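Local structure of lysyl oxidase (Pichia pastoris, 1W7C) at residues N147-T152 and W223-Y228; S143-K148 and F211-T216. The protein is a copper- and topaquinone-dependent amine oxidase that probably oxidises primary amines, among them lysine side chains, to aldehydes. All blocks are in the same frame, centred on the assembly; numbering follows the deposited sequence.

Contact 1: residues N147-T152 and W223-Y228. With NAG (2-acetamido-2-deoxy-beta-D-glucopyranose), chain R.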
ATOM      1  N   ASN A 147     -27.992 -18.560  32.006  1.00 22.06           N
ATOM      2  CA  ASN A 147     -28.025 -18.216  33.427  1.00 23.75           C
ATOM      3  C   ASN A 147     -28.717 -19.308  34.255  1.00 25.02           C
ATOM      4  O   ASN A 147     -28.267 -19.653  35.340  1.00 23.97           O
ATOM      5  CB  ASN A 147     -28.710 -16.881  33.621  1.00 23.43           C
ATOM      6  CG  ASN A 147     -28.680 -16.412  35.071  1.00 24.38           C
ATOM      7  OD1 ASN A 147     -27.604 -16.130  35.633  1.00 27.59           O
ATOM      8  ND2 ASN A 147     -29.859 -16.320  35.686  1.00 28.67           N
ATOM      9  N   LYS A 148     -29.785 -19.879  33.697  1.00 24.69           N
ATOM     10  CA  LYS A 148     -30.531 -20.964  34.342  1.00 26.67           C
ATOM     11  C   LYS A 148     -29.636 -22.187  34.607  1.00 26.18           C
ATOM     12  O   LYS A 148     -29.744 -22.838  35.639  1.00 29.01           O
ATOM     13  CB  LYS A 148     -31.745 -21.351  33.480  1.00 28.97           C
ATOM     14  CG  LYS A 148     -32.710 -22.347  34.108  1.00 25.95           C
ATOM     15  CD  LYS A 148     -33.974 -22.482  33.239  1.00 33.04           C
ATOM     16  CE  LYS A 148     -35.010 -23.430  33.877  1.00 44.76           C
ATOM     17  NZ  LYS A 148     -36.400 -23.121  33.412  1.00 40.94           N
ATOM     18  N   ASN A 149     -28.735 -22.479  33.679  1.00 25.18           N
ATOM     19  CA  ASN A 149     -27.828 -23.618  33.823  1.00 26.92           C
ATOM     20  C   ASN A 149     -26.537 -23.322  34.595  1.00 26.98           C
ATOM     21  O   ASN A 149     -26.075 -24.147  35.391  1.00 30.24           O
ATOM     22  CB  ASN A 149     -27.495 -24.184  32.446  1.00 29.14           C
ATOM     23  CG  ASN A 149     -28.608 -25.031  31.898  1.00 30.35           C
ATOM     24  OD1 ASN A 149     -28.588 -26.259  32.034  1.00 38.02           O
ATOM     25  ND2 ASN A 149     -29.612 -24.389  31.307  1.00 30.06           N
ATOM     26  N   LEU A 150     -25.955 -22.155  34.352  1.00 24.89           N
ATOM     27  CA  LEU A 150     -24.634 -21.821  34.895  1.00 25.47           C
ATOM     28  C   LEU A 150     -24.689 -21.223  36.301  1.00 27.95           C
ATOM     29  O   LEU A 150     -23.676 -21.233  36.999  1.00 29.44           O
ATOM     30  CB  LEU A 150     -23.858 -20.884  33.947  1.00 24.07           C
ATOM     31  CG  LEU A 150     -23.577 -21.484  32.560  1.00 24.92           C
ATOM     32  CD1 LEU A 150     -22.943 -20.420  31.682  1.00 27.83           C
ATOM     33  CD2 LEU A 150     -22.667 -22.708  32.614  1.00 30.58           C
ATOM     34  N   ASN A 151     -25.858 -20.744  36.731  1.00 28.29           N
ATOM     35  CA  ASN A 151     -25.989 -20.128  38.052  1.00 28.02           C
ATOM     36  C   ASN A 151     -26.659 -21.028  39.103  1.00 27.99           C
ATOM     37  O   ASN A 151     -27.217 -20.534  40.080  1.00 34.25           O
ATOM     38  CB  ASN A 151     -26.733 -18.790  37.952  1.00 24.26           C
ATOM     39  CG  ASN A 151     -26.464 -17.875  39.138  1.00 28.28           C
ATOM     40  OD1 ASN A 151     -25.351 -17.855  39.687  1.00 30.05           O
ATOM     41  ND2 ASN A 151     -27.489 -17.104  39.530  1.00 34.29           N
ATOM     42  N   THR A 152     -26.560 -22.340  38.933  1.00 31.02           N
ATOM     43  CA  THR A 152     -26.997 -23.268  39.985  1.00 37.06           C
ATOM     44  C   THR A 152     -25.954 -23.314  41.098  1.00 29.28           C
ATOM     45  O   THR A 152     -24.828 -22.909  40.918  1.00 31.10           O
ATOM     46  CB  THR A 152     -27.211 -24.692  39.436  1.00 35.42           C
ATOM     47  OG1 THR A 152     -25.972 -25.207  38.911  1.00 34.09           O
ATOM     48  CG2 THR A 152     -28.191 -24.692  38.270  1.00 36.29           C
ATOM     49  N   TRP A 223     -34.831 -26.890  25.820  1.00 25.80           N
ATOM     50  CA  TRP A 223     -33.410 -26.655  25.580  1.00 23.42           C
ATOM     51  C   TRP A 223     -32.607 -27.307  26.701  1.00 23.85           C
ATOM     52  O   TRP A 223     -33.063 -27.369  27.846  1.00 24.96           O
ATOM     53  CB  TRP A 223     -33.116 -25.167  25.524  1.00 22.50           C
ATOM     54  CG  TRP A 223     -33.705 -24.466  24.334  1.00 21.48           C
ATOM     55  CD1 TRP A 223     -34.575 -24.977  23.401  1.00 21.44           C
ATOM     56  CD2 TRP A 223     -33.476 -23.107  23.956  1.00 21.17           C
ATOM     57  NE1 TRP A 223     -34.874 -24.021  22.463  1.00 22.04           N
ATOM     58  CE2 TRP A 223     -34.194 -22.871  22.766  1.00 21.32           C
ATOM     59  CE3 TRP A 223     -32.695 -22.075  24.479  1.00 22.18           C
ATOM     60  CZ2 TRP A 223     -34.182 -21.647  22.128  1.00 20.29           C
ATOM     61  CZ3 TRP A 223     -32.685 -20.871  23.847  1.00 20.70           C
ATOM     62  CH2 TRP A 223     -33.411 -20.670  22.677  1.00 22.00           C
ATOM     63  N   LYS A 224     -31.430 -27.812  26.362  1.00 22.71           N
ATOM     64  CA  LYS A 224     -30.636 -28.613  27.288  1.00 25.02           C
ATOM     65  C   LYS A 224     -29.149 -28.343  27.097  1.00 24.98           C
ATOM     66  O   LYS A 224     -28.662 -28.315  25.976  1.00 24.12           O
ATOM     67  CB  LYS A 224     -30.898 -30.126  27.082  1.00 28.24           C
ATOM     68  CG  LYS A 224     -32.131 -30.670  27.821  1.00 47.33           C
ATOM     69  N   MET A 225     -28.421 -28.246  28.205  1.00 22.02           N
ATOM     70  CA  MET A 225     -26.969 -28.256  28.163  1.00 23.85           C
ATOM     71  C   MET A 225     -26.507 -29.667  27.842  1.00 24.55           C
ATOM     72  O   MET A 225     -26.960 -30.613  28.459  1.00 29.33           O
ATOM     73  CB  MET A 225     -26.373 -27.817  29.501  1.00 27.54           C
ATOM     74  CG  MET A 225     -24.902 -27.444  29.383  1.00 32.09           C
ATOM     75  SD  MET A 225     -24.569 -25.887  28.497  1.00 28.37           S
ATOM     76  CE  MET A 225     -25.430 -24.827  29.522  1.00 40.77           C
ATOM     77  N   LEU A 226     -25.638 -29.791  26.845  1.00 23.29           N
ATOM     78  CA  LEU A 226     -25.099 -31.070  26.400  1.00 23.83           C
ATOM     79  C   LEU A 226     -23.736 -31.436  26.999  1.00 22.28           C
ATOM     80  O   LEU A 226     -23.506 -32.596  27.379  1.00 25.41           O
ATOM     81  CB  LEU A 226     -24.981 -31.071  24.880  1.00 24.56           C
ATOM     82  CG  LEU A 226     -26.260 -30.854  24.090  1.00 25.21           C
ATOM     83  CD1 LEU A 226     -25.902 -30.735  22.630  1.00 25.50           C
ATOM     84  CD2 LEU A 226     -27.224 -32.005  24.319  1.00 27.53           C
ATOM     85  N   GLU A 227     -22.837 -30.461  27.038  1.00 23.27           N
ATOM     86  CA  GLU A 227     -21.466 -30.669  27.462  1.00 22.56           C
ATOM     87  C   GLU A 227     -20.898 -29.477  28.183  1.00 23.67           C
ATOM     88  O   GLU A 227     -21.244 -28.330  27.870  1.00 22.87           O
ATOM     89  CB  GLU A 227     -20.559 -30.949  26.249  1.00 23.16           C
ATOM     90  CG  GLU A 227     -20.948 -32.154  25.436  1.00 26.19           C
ATOM     91  CD  GLU A 227     -20.144 -32.304  24.156  1.00 26.03           C
ATOM     92  OE1 GLU A 227     -20.225 -33.390  23.526  1.00 25.21           O
ATOM     93  OE2 GLU A 227     -19.426 -31.343  23.781  1.00 24.69           O
ATOM     94  N   TYR A 228     -20.027 -29.772  29.152  1.00 24.58           N
ATOM     95  CA  TYR A 228     -19.030 -28.827  29.649  1.00 22.72           C
ATOM     96  C   TYR A 228     -17.672 -29.318  29.204  1.00 24.44           C
ATOM     97  O   TYR A 228     -17.395 -30.508  29.288  1.00 24.94           O
ATOM     98  CB  TYR A 228     -19.099 -28.725  31.178  1.00 25.17           C
ATOM     99  CG  TYR A 228     -20.389 -28.111  31.642  1.00 23.34           C
ATOM    100  CD1 TYR A 228     -21.375 -28.866  32.276  1.00 27.68           C
ATOM    101  CD2 TYR A 228     -20.649 -26.772  31.371  1.00 23.87           C
ATOM    102  CE1 TYR A 228     -22.568 -28.276  32.667  1.00 27.17           C
ATOM    103  CE2 TYR A 228     -21.830 -26.185  31.739  1.00 25.72           C
ATOM    104  CZ  TYR A 228     -22.789 -26.930  32.387  1.00 24.68           C
ATOM    105  OH  TYR A 228     -23.958 -26.298  32.753  1.00 29.21           O
TER
HETATM  106  C1  NAG R 816     -27.161 -16.236  40.637  1.00 35.83           C
HETATM  107  C2  NAG R 816     -28.110 -15.023  40.461  1.00 38.98           C
HETATM  108  C3  NAG R 816     -28.036 -14.066  41.656  1.00 42.93           C
HETATM  109  C4  NAG R 816     -28.192 -14.847  42.954  1.00 55.51           C
HETATM  110  C5  NAG R 816     -27.234 -16.034  42.987  1.00 49.57           C
HETATM  111  C6  NAG R 816     -27.428 -16.818  44.281  1.00 48.30           C
HETATM  112  C7  NAG R 816     -28.598 -14.100  38.217  1.00 38.27           C
HETATM  113  C8  NAG R 816     -28.093 -13.197  37.121  1.00 38.66           C
HETATM  114  N2  NAG R 816     -27.765 -14.299  39.243  1.00 36.72           N
HETATM  115  O3  NAG R 816     -29.051 -13.078  41.590  1.00 50.69           O
HETATM  116  O4  NAG R 816     -27.945 -14.012  44.066  1.00 60.13           O
HETATM  117  O5  NAG R 816     -27.456 -16.870  41.865  1.00 45.26           O
HETATM  118  O6  NAG R 816     -27.204 -18.189  44.057  1.00 59.64           O
HETATM  119  O7  NAG R 816     -29.711 -14.609  38.121  1.00 39.92           O
HETATM  120  O   HOH W   1     -29.837 -28.229  30.761  1.00 29.27           O
HETATM  121  O   HOH W   2     -26.170 -27.688  33.366  1.00 38.46           O
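N149 meets the strand through its aliphatic stem: its CB lies 3.6 Å from CE of M225, whose chain bends at chi2 and chi3, which turns the methyl against the helix. The amide end is tied by water. One water donates to N149 OD1 at 2.7 Å and accepts from the backbone N of M225. The O of a second water donates to N149 OD1 at 3.1 Å and sits in the ring plane of Y228, 2.7 Å from Y228 OH. ND2 of N149 turns to its own helix, donating a hydrogen bond to F145 O. L150 brings CD2 to the ring edge of Y228, 3.7 Å from CE2. N151 ND2 carries the N-linked sugar, and N147 ND2 donates to its acetamido O7 (3.0 Å, 153°), while N147 OD1 is hydrogen-bonded to Y167 OH. CG of N147 is anti to the backbone N (chi1 -175°), which sets the amide beside the glycan. A leucine in place of N147 would probably leave O7 and the Y167 hydroxyl without these mates and the sugar freer to swing. This is the C-terminal end of a helix packed on an antiparallel sheet, an N-glycosylated asparagine following its last turn.

Contact 2: residues S143-K148 and F211-T216. With NAG (2-acetamido-2-deoxy-beta-D-glucopyranose), chain R.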
ATOM      1  N   SER A 143     -29.449 -16.024  26.629  1.00 19.38           N
ATOM      2  CA  SER A 143     -28.876 -15.488  27.858  1.00 21.85           C
ATOM      3  C   SER A 143     -29.584 -16.042  29.093  1.00 21.02           C
ATOM      4  O   SER A 143     -28.925 -16.477  30.043  1.00 21.35           O
ATOM      5  CB  SER A 143     -28.963 -13.954  27.836  0.45 29.51           C
ATOM      6  OG  SER A 143     -28.439 -13.381  29.019  0.45 26.33           O
ATOM      7  N   SER A 144     -30.911 -16.085  29.053  1.00 23.11           N
ATOM      8  CA  SER A 144     -31.697 -16.599  30.176  1.00 23.00           C
ATOM      9  C   SER A 144     -31.452 -18.080  30.405  1.00 21.74           C
ATOM     10  O   SER A 144     -31.303 -18.535  31.540  1.00 23.21           O
ATOM     11  CB  SER A 144     -33.186 -16.352  29.940  0.60 28.02           C
ATOM     12  OG  SER A 144     -33.943 -16.672  31.096  0.60 25.55           O
ATOM     13  N   PHE A 145     -31.354 -18.824  29.306  1.00 20.99           N
ATOM     14  CA  PHE A 145     -31.088 -20.253  29.373  1.00 21.89           C
ATOM     15  C   PHE A 145     -29.705 -20.508  29.986  1.00 21.95           C
ATOM     16  O   PHE A 145     -29.539 -21.388  30.836  1.00 22.61           O
ATOM     17  CB  PHE A 145     -31.208 -20.895  27.982  1.00 22.02           C
ATOM     18  CG  PHE A 145     -30.607 -22.264  27.896  1.00 25.04           C
ATOM     19  CD1 PHE A 145     -31.339 -23.378  28.299  1.00 26.23           C
ATOM     20  CD2 PHE A 145     -29.307 -22.443  27.443  1.00 25.43           C
ATOM     21  CE1 PHE A 145     -30.773 -24.655  28.247  1.00 30.17           C
ATOM     22  CE2 PHE A 145     -28.733 -23.725  27.401  1.00 27.35           C
ATOM     23  CZ  PHE A 145     -29.470 -24.818  27.783  1.00 30.69           C
ATOM     24  N   LEU A 146     -28.701 -19.762  29.548  1.00 21.77           N
ATOM     25  CA  LEU A 146     -27.378 -19.955  30.099  1.00 24.14           C
ATOM     26  C   LEU A 146     -27.336 -19.626  31.588  1.00 22.92           C
ATOM     27  O   LEU A 146     -26.741 -20.361  32.352  1.00 24.87           O
ATOM     28  CB  LEU A 146     -26.339 -19.146  29.322  1.00 24.86           C
ATOM     29  CG  LEU A 146     -26.012 -19.669  27.920  1.00 25.11           C
ATOM     30  CD1 LEU A 146     -24.908 -18.833  27.325  1.00 25.33           C
ATOM     31  CD2 LEU A 146     -25.597 -21.117  27.961  1.00 26.06           C
ATOM     32  N   ASN A 147     -27.992 -18.560  32.006  1.00 22.06           N
ATOM     33  CA  ASN A 147     -28.025 -18.216  33.427  1.00 23.75           C
ATOM     34  C   ASN A 147     -28.717 -19.308  34.255  1.00 25.02           C
ATOM     35  O   ASN A 147     -28.267 -19.653  35.340  1.00 23.97           O
ATOM     36  CB  ASN A 147     -28.710 -16.881  33.621  1.00 23.43           C
ATOM     37  CG  ASN A 147     -28.680 -16.412  35.071  1.00 24.38           C
ATOM     38  OD1 ASN A 147     -27.604 -16.130  35.633  1.00 27.59           O
ATOM     39  ND2 ASN A 147     -29.859 -16.320  35.686  1.00 28.67           N
ATOM     40  N   LYS A 148     -29.785 -19.879  33.697  1.00 24.69           N
ATOM     41  CA  LYS A 148     -30.531 -20.964  34.342  1.00 26.67           C
ATOM     42  C   LYS A 148     -29.636 -22.187  34.607  1.00 26.18           C
ATOM     43  O   LYS A 148     -29.744 -22.838  35.639  1.00 29.01           O
ATOM     44  CB  LYS A 148     -31.745 -21.351  33.480  1.00 28.97           C
ATOM     45  CG  LYS A 148     -32.710 -22.347  34.108  1.00 25.95           C
ATOM     46  CD  LYS A 148     -33.974 -22.482  33.239  1.00 33.04           C
ATOM     47  CE  LYS A 148     -35.010 -23.430  33.877  1.00 44.76           C
ATOM     48  NZ  LYS A 148     -36.400 -23.121  33.412  1.00 40.94           N
ATOM     49  N   PHE A 211     -18.700 -24.795  26.896  1.00 19.61           N
ATOM     50  CA  PHE A 211     -19.904 -25.571  26.992  1.00 20.75           C
ATOM     51  C   PHE A 211     -20.602 -25.664  25.642  1.00 20.23           C
ATOM     52  O   PHE A 211     -20.278 -24.943  24.703  1.00 20.16           O
ATOM     53  CB  PHE A 211     -20.852 -24.999  28.068  1.00 21.28           C
ATOM     54  CG  PHE A 211     -21.070 -23.528  27.958  1.00 19.93           C
ATOM     55  CD1 PHE A 211     -22.077 -23.013  27.151  1.00 23.51           C
ATOM     56  CD2 PHE A 211     -20.286 -22.642  28.684  1.00 22.66           C
ATOM     57  CE1 PHE A 211     -22.257 -21.633  27.031  1.00 23.19           C
ATOM     58  CE2 PHE A 211     -20.458 -21.282  28.572  1.00 21.42           C
ATOM     59  CZ  PHE A 211     -21.457 -20.768  27.762  1.00 23.80           C
ATOM     60  N   LYS A 212     -21.560 -26.575  25.581  1.00 20.65           N
ATOM     61  CA  LYS A 212     -22.319 -26.868  24.375  1.00 19.97           C
ATOM     62  C   LYS A 212     -23.743 -27.139  24.783  1.00 20.11           C
ATOM     63  O   LYS A 212     -23.984 -27.889  25.723  1.00 21.82           O
ATOM     64  CB  LYS A 212     -21.756 -28.079  23.639  1.00 22.05           C
ATOM     65  CG  LYS A 212     -22.415 -28.355  22.283  1.00 21.26           C
ATOM     66  CD  LYS A 212     -22.006 -29.717  21.735  1.00 21.63           C
ATOM     67  CE  LYS A 212     -22.636 -29.996  20.393  1.00 21.50           C
ATOM     68  NZ  LYS A 212     -22.352 -31.360  19.861  1.00 25.00           N
ATOM     69  N   PHE A 213     -24.687 -26.541  24.069  1.00 20.85           N
ATOM     70  CA  PHE A 213     -26.105 -26.716  24.362  1.00 21.42           C
ATOM     71  C   PHE A 213     -26.933 -26.934  23.109  1.00 21.37           C
ATOM     72  O   PHE A 213     -26.535 -26.587  22.011  1.00 20.89           O
ATOM     73  CB  PHE A 213     -26.663 -25.565  25.217  1.00 20.27           C
ATOM     74  CG  PHE A 213     -26.542 -24.196  24.590  1.00 21.28           C
ATOM     75  CD1 PHE A 213     -27.621 -23.623  23.952  1.00 24.03           C
ATOM     76  CD2 PHE A 213     -25.351 -23.455  24.679  1.00 20.82           C
ATOM     77  CE1 PHE A 213     -27.529 -22.346  23.422  1.00 20.37           C
ATOM     78  CE2 PHE A 213     -25.253 -22.176  24.133  1.00 21.38           C
ATOM     79  CZ  PHE A 213     -26.337 -21.628  23.505  1.00 20.22           C
ATOM     80  N   ASP A 214     -28.044 -27.621  23.304  1.00 21.54           N
ATOM     81  CA  ASP A 214     -29.057 -27.840  22.296  1.00 19.67           C
ATOM     82  C   ASP A 214     -30.164 -26.816  22.536  1.00 21.99           C
ATOM     83  O   ASP A 214     -30.752 -26.743  23.635  1.00 23.28           O
ATOM     84  CB  ASP A 214     -29.626 -29.247  22.415  1.00 24.41           C
ATOM     85  CG  ASP A 214     -30.581 -29.560  21.309  1.00 29.89           C
ATOM     86  OD1 ASP A 214     -31.574 -28.860  21.187  1.00 29.11           O
ATOM     87  OD2 ASP A 214     -30.438 -30.526  20.540  1.00 43.27           O
ATOM     88  N   MET A 215     -30.418 -25.991  21.527  1.00 20.22           N
ATOM     89  CA  MET A 215     -31.435 -24.937  21.578  1.00 20.19           C
ATOM     90  C   MET A 215     -32.457 -25.131  20.452  1.00 20.17           C
ATOM     91  O   MET A 215     -32.960 -24.155  19.880  1.00 21.11           O
ATOM     92  CB  MET A 215     -30.760 -23.550  21.491  1.00 20.29           C
ATOM     93  CG  MET A 215     -29.806 -23.409  20.320  1.00 20.35           C
ATOM     94  SD  MET A 215     -29.268 -21.710  20.019  1.00 20.37           S
ATOM     95  CE  MET A 215     -30.823 -20.945  19.532  1.00 20.06           C
ATOM     96  N   THR A 216     -32.813 -26.390  20.188  1.00 21.18           N
ATOM     97  CA  THR A 216     -33.760 -26.716  19.110  1.00 21.69           C
ATOM     98  C   THR A 216     -35.180 -26.309  19.495  1.00 23.04           C
ATOM     99  O   THR A 216     -35.633 -26.577  20.597  1.00 22.23           O
ATOM    100  CB  THR A 216     -33.737 -28.213  18.814  1.00 21.68           C
ATOM    101  OG1 THR A 216     -32.392 -28.641  18.536  1.00 21.81           O
ATOM    102  CG2 THR A 216     -34.547 -28.550  17.533  1.00 25.49           C
TER
HETATM  103  C1  NAG R 816     -27.161 -16.236  40.637  1.00 35.83           C
HETATM  104  C2  NAG R 816     -28.110 -15.023  40.461  1.00 38.98           C
HETATM  105  C3  NAG R 816     -28.036 -14.066  41.656  1.00 42.93           C
HETATM  106  C4  NAG R 816     -28.192 -14.847  42.954  1.00 55.51           C
HETATM  107  C5  NAG R 816     -27.234 -16.034  42.987  1.00 49.57           C
HETATM  108  C6  NAG R 816     -27.428 -16.818  44.281  1.00 48.30           C
HETATM  109  C7  NAG R 816     -28.598 -14.100  38.217  1.00 38.27           C
HETATM  110  C8  NAG R 816     -28.093 -13.197  37.121  1.00 38.66           C
HETATM  111  N2  NAG R 816     -27.765 -14.299  39.243  1.00 36.72           N
HETATM  112  O3  NAG R 816     -29.051 -13.078  41.590  1.00 50.69           O
HETATM  113  O4  NAG R 816     -27.945 -14.012  44.066  1.00 60.13           O
HETATM  114  O5  NAG R 816     -27.456 -16.870  41.865  1.00 45.26           O
HETATM  115  O6  NAG R 816     -27.204 -18.189  44.057  1.00 59.64           O
HETATM  116  O7  NAG R 816     -29.711 -14.609  38.121  1.00 39.92           O
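F145 and L146, adjacent on the helix, both send their side chains onto the face of the strand that bears F211 and F213, and everything exchanged between the two segments is apolar. The aromatic part of the contact pairs F145 with F213. Their rings are inclined at 41° with centroids 5.3 Å apart, an oblique pairing in which CD2 of F145 lies over one face of the F213 ring while CE2 comes to 3.5 Å from F213 CB. With CG placed opposite the backbone N (chi1 165°), F145 reaches out from the helix and slides past F213, which runs the other way.

The aliphatic part belongs to L146. Its CD2 branch approaches F211 CE1 at 3.5 Å and F213 CE2 at 4.0 Å, while CD1 also touches the F211 ring, so one leucine fork serves both phenylalanines. F211 and F213, two residues apart on the strand, present their rings on the same side; in both, CG sits between the backbone N and the carbonyl carbon.

A local polar cluster closes the end of the strand, where D214 OD1 accepts from T216 N at 2.9 Å and T216 OG1 at 2.8 Å, both from one face of the carboxylate plane. The bond to T216 N forms an Asx turn, and T216 OG1 also pairs with T187 N.

The axes of helix 143-148 and strand 211-214 approach to 11.1 Å, a gap bridged by the large side chains. With all four touching residues buried and only carbon atoms meeting, the contact depends on hydrophobic burial and van der Waals packing.

Contacts 1 and 2 are neighbouring parts of one helix-on-sheet interface, their centres about 6 Å apart. Both draw on helix 136-150, with N147 and K148 in common: contact 2 uses the part at 143-148, contact 1 the end and the residues beyond it. Strands 209-214 and 224-230 follow each other in the chain and are adjacent and antiparallel in a five-stranded sheet, joined by backbone bonds between K212 and L226 and between D214 and K224. M225 of contact 1 also reaches into contact 2, touching F145 and L146 on the helix as well as F211 and F213 on the next strand. The interface therefore grades from buried apolar packing to a water-bridged, partly buried region next to the glycosylated helix end, away from the copper and topaquinone site.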